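Local coordinates for protein diguanylate cyclase/phosphodiesterase (Caldicellulosiruptor saccharolyticus, PDB 3MTK) that is the GGDEF domain of a longer protein that probably acts in cyclic di-GMP turnover, perhaps as a phosphodiesterase, at residues 64-69 with 110-115; 42-47 with 86-91; 103-108 with 123-128. All coordinates share one frame; numbering follows the deposited sequence.

Interaction 1 (64-69 with 110-115); sequences IHISKR and LPYNVN
R69 reaches Y112 by leaving the helix with CG anti to the backbone N (chi1 -173°), running out straight and then bending at chi3 (-59°), a turn that lays the guanidinium flat over one face of the phenol ring. Y112 comes to meet it from the opposite direction, with its CG anti to its own carbonyl carbon. The result is a stacked cation-pi pair: R69 CZ lies 3.7 Å from the centroid of the Y112 ring, and the two planes are only 14° apart. The edge of the guanidinium is put to use at the same time. R69 NH2 donates an almost straight bond of 2.9 Å to P111 O, which lies in the guanidinium plane, while R69 NH1 bonds to L110 O at 2.6 Å from above that carbonyl's plane. A second acceptor for NH1 is Q107 O, in the last turn of helix 97-108. On the other side of the ring from the guanidinium, and off its centre, I66 CG1 lies 3.9 Å from Y112 CZ. H65 is the outer member of the set: V114 CG2 sits over the centre of its ring, 4.1 Å from the centroid, and H65 NE2 makes a weak bond of 3.4 Å to N113 O, whereas ND1 pairs with E61 O within the helix. Arginine suits this place because one planar cation can both stack on an aromatic face and serve several carbonyls round its rim. The chemistry therefore implies that R69 ties helix 56-74 to the chain leaving helix 97-108, with carbonyl dipoles that probably help to balance its charge.

Interaction 2 (42-47 with 86-91); sequences LEVRDL and DRFAII
L42 and F88 form an antiparallel hydrogen-bonded pair, L42 N giving to F88 O and F88 N to L42 O, each at 2.8 Å. Two residues on, V44 N donates to D86 O at 2.8 Å, and between the two E43 stands opposite R87 as a non-hydrogen-bonded pair. Leucine and phenylalanine suit the buried face: L42 CD1 meets I90 CG1 at 3.9 Å, and V44 CG2 approaches the edge of the F88 ring. The other face is polar. E43, extended with CG anti to the backbone N (chi1 -177°), brings OE1 within 3.4 Å of R87 NH2 in a weak salt-bridge bond. Its OE2 lies 3.8 Å from D86 OD2, two acids side by side. A water joins D86 OD2 (2.6 Å) to V44 O (2.5 Å). D86, R87 and F88 probably fall on the last three positions of the GGDEF signature, R87 replacing the usual glutamate. In active cyclases the acids matching E43 and D86, with a carbonyl like that of V44, bind magnesium; the water here is consistent with part of such a site, though no metal is modelled. Further out, K152 pairs with E43 OE2, probably easing the crowding of acids, and D145 holds R87 NH1. With an alanine in place of E43 the carboxylate is gone, which would probably leave K152 without its charged mate and R87 without its weak bond. D145 and K152 both belong to helix 137-154, which covers the polar face; on that side helix 18-30 packs on A89 and I91, while L47, F88 and I90 face helix 56-74, and strands 79-84 and 123-129 flank the pair.

Interaction 3 (103-108 with 123-128); sequences RMLSQL and FNIGAA
The phenyl ring of F123 receives L108 over one face: L108 CB stands 4.0 Å from the ring centroid, 22° off its normal and displaced toward the rim on the CE1 side. The two side chains cross at about a right angle, so the leucine drapes its branch across the ring, with L108 CD1 4.2 Å from F123 CE2. Near the rim, the carbonyl oxygen of L108, the last residue of helix 97-108, comes to 3.3 Å from F123 CE1. I66 and Y112 also pack against this ring. With CG anti to its carbonyl carbon, F123 sends the ring toward the end of the helix, and a large flat side chain suits the place because it spreads beneath that last turn.

These contacts join helix 97-108 to strand 123-129 of the central sheet. Helix and strand run nearly antiparallel, at 162°, with axes 9.9 Å apart, as expected for the GGDEF fold, in which helices cover both faces of such a sheet. Strand 123-129 lies next to strand 37-44, and F123, I125 and A127 turn to this helix, whereas N124 and A128 turn to helix 137-154 on the other face.

L105 slides past both strand residues: its CG is anti to the backbone N (chi1 -170°), which lets CD1 reach F123 CB at 4.0 Å and I125 CD1 at 4.1 Å. M104, modelled as selenomethionine, bends at chi3 and pushes its terminal CE against I125 CD1, tight at 3.4 Å. A flexible unbranched chain suits this spot, since it can thread between I125, L42 and I73. Further along the strand, the small side chain of A127 lies against I97 and I101 of the same helix.

How the interactions relate
The three contacts share one domain. Interactions 2 and 3 are the nearer pair, with centres about 9 Å apart: their strands are neighbours in the sheet, and E43 N probably bonds to N124 O at 2.9 Å. Interaction 1, about 13 Å from interaction 2 and 15 Å from interaction 3 by their centres, adds helix 56-74 over the apolar face: S67 CB touches F88 CE1 at 3.5 Å, and Y112 OH lies 3.7 Å from F123 CZ. The R69-Q107 bond also joins interactions 1 and 3. The probable position of the GGDEF site, judged from relatives, is at interaction 2, by E43 and D86, on the side of the sheet opposite this apolar packing.

Interaction 1 (64-69 with 110-115)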
# COMPACT_ATOMS: atom_id res chain seq x y z
N ILE A 64 -9.41 2.78 -8.31
CA ILE A 64 -8.78 4.01 -8.79
C ILE A 64 -8.92 5.05 -7.69
O ILE A 64 -7.93 5.65 -7.27
CB ILE A 64 -9.44 4.54 -10.09
CG1 ILE A 64 -9.13 3.60 -11.25
CG2 ILE A 64 -8.92 5.93 -10.41
CD1 ILE A 64 -9.74 4.04 -12.59
N HIS A 65 -10.15 5.26 -7.21
CA HIS A 65 -10.38 6.21 -6.13
C HIS A 65 -9.39 5.95 -5.00
O HIS A 65 -8.74 6.88 -4.51
CB HIS A 65 -11.80 6.07 -5.58
CG HIS A 65 -12.82 6.86 -6.32
ND1 HIS A 65 -13.03 6.72 -7.68
CD2 HIS A 65 -13.70 7.81 -5.90
CE1 HIS A 65 -13.99 7.55 -8.06
NE2 HIS A 65 -14.41 8.22 -7.00
N ILE A 66 -9.27 4.69 -4.59
CA ILE A 66 -8.35 4.36 -3.51
C ILE A 66 -6.92 4.75 -3.86
O ILE A 66 -6.25 5.39 -3.06
CB ILE A 66 -8.40 2.86 -3.16
CG1 ILE A 66 -9.78 2.51 -2.60
CG2 ILE A 66 -7.33 2.55 -2.14
CD1 ILE A 66 -9.97 1.04 -2.32
N SER A 67 -6.46 4.38 -5.05
CA SER A 67 -5.10 4.70 -5.44
C SER A 67 -4.82 6.19 -5.36
O SER A 67 -3.76 6.61 -4.89
CB SER A 67 -4.81 4.22 -6.87
OG SER A 67 -5.56 4.96 -7.82
N LYS A 68 -5.76 7.01 -5.81
CA LYS A 68 -5.57 8.45 -5.78
C LYS A 68 -5.48 9.00 -4.36
O LYS A 68 -4.64 9.86 -4.07
CB LYS A 68 -6.67 9.15 -6.58
CG LYS A 68 -6.57 8.79 -8.06
CD LYS A 68 -7.58 9.53 -8.92
CE LYS A 68 -7.50 9.07 -10.38
NZ LYS A 68 -8.61 9.65 -11.20
N ARG A 69 -6.32 8.49 -3.47
CA ARG A 69 -6.27 8.95 -2.09
C ARG A 69 -4.91 8.56 -1.50
O ARG A 69 -4.25 9.36 -0.83
CB ARG A 69 -7.42 8.32 -1.29
CG ARG A 69 -7.56 8.84 0.11
CD ARG A 69 -8.88 8.38 0.79
NE ARG A 69 -10.08 8.79 0.06
CZ ARG A 69 -11.32 8.58 0.49
NH1 ARG A 69 -11.53 7.96 1.65
NH2 ARG A 69 -12.37 8.98 -0.23
N LEU A 110 -12.35 6.77 5.24
CA LEU A 110 -13.40 7.72 4.85
C LEU A 110 -14.13 7.21 3.60
O LEU A 110 -13.51 6.63 2.71
CB LEU A 110 -12.79 9.11 4.57
CG LEU A 110 -12.93 10.17 5.67
CD1 LEU A 110 -12.53 9.60 7.01
CD2 LEU A 110 -12.09 11.36 5.32
N PRO A 111 -15.44 7.43 3.53
CA PRO A 111 -16.27 6.98 2.40
C PRO A 111 -15.74 7.38 1.02
O PRO A 111 -14.95 8.31 0.88
CB PRO A 111 -17.62 7.62 2.68
CG PRO A 111 -17.63 7.77 4.19
CD PRO A 111 -16.23 8.24 4.47
N TYR A 112 -16.19 6.65 0.00
CA TYR A 112 -15.81 6.92 -1.38
C TYR A 112 -17.11 7.11 -2.14
O TYR A 112 -18.02 6.27 -2.06
CB TYR A 112 -15.02 5.76 -2.00
CG TYR A 112 -13.69 5.48 -1.36
CD1 TYR A 112 -13.59 4.66 -0.25
CD2 TYR A 112 -12.53 6.09 -1.84
CE1 TYR A 112 -12.38 4.45 0.38
CE2 TYR A 112 -11.31 5.88 -1.22
CZ TYR A 112 -11.25 5.07 -0.11
OH TYR A 112 -10.05 4.90 0.54
N ASN A 113 -17.21 8.21 -2.88
CA ASN A 113 -18.40 8.50 -3.66
C ASN A 113 -18.06 8.05 -5.06
O ASN A 113 -17.56 8.82 -5.87
CB ASN A 113 -18.71 10.00 -3.63
CG ASN A 113 -20.01 10.36 -4.35
OD1 ASN A 113 -20.63 11.38 -4.06
ND2 ASN A 113 -20.42 9.52 -5.30
N VAL A 114 -18.32 6.78 -5.33
CA VAL A 114 -18.05 6.21 -6.64
C VAL A 114 -19.33 6.16 -7.45
O VAL A 114 -20.20 5.32 -7.21
CB VAL A 114 -17.47 4.79 -6.50
CG1 VAL A 114 -17.00 4.29 -7.86
CG2 VAL A 114 -16.33 4.79 -5.50
N ASN A 115 -19.45 7.06 -8.42
CA ASN A 115 -20.64 7.12 -9.26
C ASN A 115 -21.91 7.11 -8.41
O ASN A 115 -22.77 6.25 -8.56
CB ASN A 115 -20.66 5.93 -10.23
CG ASN A 115 -21.80 6.01 -11.23
OD1 ASN A 115 -21.90 6.96 -12.01
ND2 ASN A 115 -22.68 5.00 -11.21

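Interaction 2 (42-47 with 86-91)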
# COMPACT_ATOMS: atom_id res chain seq x y z
N LEU A 42 -0.39 -2.02 2.02
CA LEU A 42 -1.78 -1.78 2.38
C LEU A 42 -2.67 -2.75 1.62
O LEU A 42 -2.58 -2.87 0.38
CB LEU A 42 -2.25 -0.37 2.04
CG LEU A 42 -1.70 0.88 2.71
CD1 LEU A 42 -0.36 1.29 2.06
CD2 LEU A 42 -2.71 2.00 2.53
N GLU A 43 -3.54 -3.44 2.34
CA GLU A 43 -4.44 -4.38 1.70
C GLU A 43 -5.89 -3.93 1.83
O GLU A 43 -6.35 -3.58 2.92
CB GLU A 43 -4.26 -5.77 2.31
CG GLU A 43 -5.12 -6.84 1.63
CD GLU A 43 -4.86 -8.23 2.15
OE1 GLU A 43 -3.72 -8.50 2.59
OE2 GLU A 43 -5.79 -9.07 2.11
N VAL A 44 -6.61 -3.91 0.72
CA VAL A 44 -8.02 -3.53 0.72
C VAL A 44 -8.78 -4.79 1.09
O VAL A 44 -8.74 -5.79 0.37
CB VAL A 44 -8.47 -3.06 -0.67
CG1 VAL A 44 -9.85 -2.45 -0.57
CG2 VAL A 44 -7.48 -2.06 -1.24
N ARG A 45 -9.48 -4.77 2.22
CA ARG A 45 -10.20 -5.98 2.66
C ARG A 45 -11.50 -6.29 1.92
O ARG A 45 -12.19 -5.40 1.42
CB ARG A 45 -10.49 -5.91 4.16
CG ARG A 45 -9.26 -5.71 5.05
CD ARG A 45 -8.20 -6.75 4.77
NE ARG A 45 -8.72 -8.11 4.87
CZ ARG A 45 -8.94 -8.74 6.02
NH1 ARG A 45 -8.70 -8.15 7.18
NH2 ARG A 45 -9.43 -9.98 6.01
N ASP A 46 -11.81 -7.58 1.85
CA ASP A 46 -13.02 -8.09 1.22
C ASP A 46 -13.42 -7.48 -0.11
O ASP A 46 -14.59 -7.25 -0.38
CB ASP A 46 -14.16 -7.96 2.22
CG ASP A 46 -13.78 -8.55 3.57
OD1 ASP A 46 -13.43 -9.75 3.63
OD2 ASP A 46 -13.82 -7.80 4.58
N LEU A 47 -12.42 -7.27 -0.96
CA LEU A 47 -12.62 -6.70 -2.29
C LEU A 47 -13.40 -7.67 -3.19
O LEU A 47 -14.06 -7.23 -4.13
CB LEU A 47 -11.25 -6.38 -2.89
CG LEU A 47 -11.07 -5.35 -4.00
CD1 LEU A 47 -11.66 -4.03 -3.61
CD2 LEU A 47 -9.58 -5.20 -4.26
N ASP A 86 -5.59 -6.40 -4.83
CA ASP A 86 -6.12 -5.67 -3.67
C ASP A 86 -5.04 -5.11 -2.76
O ASP A 86 -5.31 -4.83 -1.59
CB ASP A 86 -7.00 -6.61 -2.85
CG ASP A 86 -6.22 -7.76 -2.25
OD1 ASP A 86 -5.00 -7.84 -2.53
OD2 ASP A 86 -6.80 -8.58 -1.50
N ARG A 87 -3.84 -4.91 -3.28
CA ARG A 87 -2.77 -4.44 -2.42
C ARG A 87 -1.91 -3.33 -2.99
O ARG A 87 -1.53 -3.37 -4.16
CB ARG A 87 -1.89 -5.63 -2.03
CG ARG A 87 -0.58 -5.25 -1.36
CD ARG A 87 0.22 -6.50 -1.04
NE ARG A 87 -0.54 -7.45 -0.23
CZ ARG A 87 -0.00 -8.52 0.36
NH1 ARG A 87 1.29 -8.76 0.22
NH2 ARG A 87 -0.75 -9.33 1.09
N PHE A 88 -1.59 -2.36 -2.14
CA PHE A 88 -0.76 -1.22 -2.54
C PHE A 88 0.50 -1.22 -1.69
O PHE A 88 0.54 -1.84 -0.62
CB PHE A 88 -1.50 0.10 -2.31
CG PHE A 88 -2.67 0.32 -3.22
CD1 PHE A 88 -2.52 1.03 -4.41
CD2 PHE A 88 -3.94 -0.13 -2.87
CE1 PHE A 88 -3.63 1.30 -5.24
CE2 PHE A 88 -5.04 0.13 -3.68
CZ PHE A 88 -4.88 0.86 -4.88
N ALA A 89 1.52 -0.50 -2.17
CA ALA A 89 2.80 -0.38 -1.47
C ALA A 89 3.28 1.07 -1.46
O ALA A 89 3.06 1.82 -2.41
CB ALA A 89 3.85 -1.26 -2.14
N ILE A 90 3.94 1.46 -0.38
CA ILE A 90 4.46 2.82 -0.27
C ILE A 90 5.90 2.81 0.22
O ILE A 90 6.28 1.98 1.05
CB ILE A 90 3.66 3.68 0.73
CG1 ILE A 90 2.17 3.68 0.38
CG2 ILE A 90 4.22 5.10 0.73
CD1 ILE A 90 1.83 4.40 -0.90
N ILE A 91 6.70 3.71 -0.33
CA ILE A 91 8.08 3.88 0.11
C ILE A 91 7.99 5.24 0.75
O ILE A 91 7.59 6.20 0.08
CB ILE A 91 9.07 4.00 -1.05
CG1 ILE A 91 9.01 2.77 -1.96
CG2 ILE A 91 10.46 4.22 -0.49
CD1 ILE A 91 9.43 1.50 -1.31
O HOH W 1 -9.17 -8.05 -0.51

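Interaction 3 (103-108 with 123-128)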
# COMPACT_ATOMS: atom_id res chain seq x y z
N ARG A 103 -2.77 8.35 10.24
CA ARG A 103 -3.32 9.50 9.55
C ARG A 103 -3.95 8.99 8.27
O ARG A 103 -5.14 9.19 8.01
CB ARG A 103 -2.21 10.50 9.21
CG ARG A 103 -2.71 11.87 8.76
CD ARG A 103 -1.57 12.70 8.23
NE ARG A 103 -0.44 12.68 9.16
CZ ARG A 103 0.83 12.66 8.78
NH1 ARG A 103 1.14 12.67 7.49
NH2 ARG A 103 1.80 12.60 9.68
N MSE A 104 -3.14 8.31 7.47
CA MSE A 104 -3.60 7.76 6.20
C MSE A 104 -4.73 6.75 6.34
O MSE A 104 -5.66 6.74 5.53
CB MSE A 104 -2.44 7.10 5.46
CG MSE A 104 -2.93 6.33 4.26
SE MSE A 104 -1.53 5.45 3.31
CE MSE A 104 -1.01 4.14 4.64
N LEU A 105 -4.64 5.89 7.34
CA LEU A 105 -5.67 4.88 7.55
C LEU A 105 -7.00 5.56 7.89
O LEU A 105 -8.03 5.21 7.33
CB LEU A 105 -5.27 3.93 8.68
CG LEU A 105 -6.12 2.67 8.88
CD1 LEU A 105 -5.94 1.73 7.68
CD2 LEU A 105 -5.69 1.97 10.16
N SER A 106 -6.96 6.54 8.79
CA SER A 106 -8.15 7.27 9.19
C SER A 106 -8.81 7.88 7.95
O SER A 106 -10.03 7.92 7.84
CB SER A 106 -7.81 8.38 10.17
OG SER A 106 -7.10 9.42 9.52
N GLN A 107 -7.98 8.35 7.03
CA GLN A 107 -8.47 8.94 5.80
C GLN A 107 -8.97 7.89 4.80
O GLN A 107 -10.00 8.07 4.13
CB GLN A 107 -7.37 9.79 5.17
CG GLN A 107 -6.97 10.95 6.07
CD GLN A 107 -5.76 11.70 5.57
OE1 GLN A 107 -5.80 12.31 4.50
NE2 GLN A 107 -4.68 11.65 6.34
N LEU A 108 -8.24 6.78 4.70
CA LEU A 108 -8.65 5.70 3.79
C LEU A 108 -9.99 5.14 4.24
O LEU A 108 -10.78 4.68 3.42
CB LEU A 108 -7.60 4.59 3.78
CG LEU A 108 -6.39 4.84 2.87
CD1 LEU A 108 -5.38 3.71 3.07
CD2 LEU A 108 -6.85 4.92 1.42
N PHE A 123 -9.26 -1.91 5.60
CA PHE A 123 -7.89 -2.14 5.18
C PHE A 123 -7.09 -2.78 6.31
O PHE A 123 -7.60 -3.00 7.40
CB PHE A 123 -7.18 -0.82 4.84
CG PHE A 123 -7.89 0.03 3.80
CD1 PHE A 123 -9.03 0.76 4.13
CD2 PHE A 123 -7.41 0.10 2.50
CE1 PHE A 123 -9.67 1.56 3.18
CE2 PHE A 123 -8.04 0.89 1.55
CZ PHE A 123 -9.18 1.62 1.89
N ASN A 124 -5.83 -3.06 6.00
CA ASN A 124 -4.86 -3.59 6.94
C ASN A 124 -3.52 -3.12 6.40
O ASN A 124 -3.34 -2.98 5.18
CB ASN A 124 -4.94 -5.11 7.04
CG ASN A 124 -5.82 -5.55 8.21
OD1 ASN A 124 -5.48 -5.33 9.39
ND2 ASN A 124 -6.96 -6.16 7.89
N ILE A 125 -2.59 -2.85 7.31
CA ILE A 125 -1.30 -2.35 6.91
C ILE A 125 -0.12 -3.05 7.55
O ILE A 125 -0.08 -3.25 8.76
CB ILE A 125 -1.21 -0.83 7.20
CG1 ILE A 125 -2.04 -0.07 6.18
CG2 ILE A 125 0.23 -0.37 7.18
CD1 ILE A 125 -2.10 1.44 6.41
N GLY A 126 0.84 -3.43 6.71
CA GLY A 126 2.04 -4.08 7.18
C GLY A 126 3.18 -3.17 6.76
O GLY A 126 3.25 -2.76 5.59
N ALA A 127 4.07 -2.83 7.68
CA ALA A 127 5.18 -1.95 7.35
C ALA A 127 6.53 -2.48 7.82
O ALA A 127 6.60 -3.26 8.77
CB ALA A 127 4.93 -0.56 7.93
N ALA A 128 7.61 -2.05 7.17
CA ALA A 128 8.94 -2.51 7.55
C ALA A 128 10.04 -1.48 7.30
O ALA A 128 10.10 -0.85 6.24
CB ALA A 128 9.26 -3.81 6.83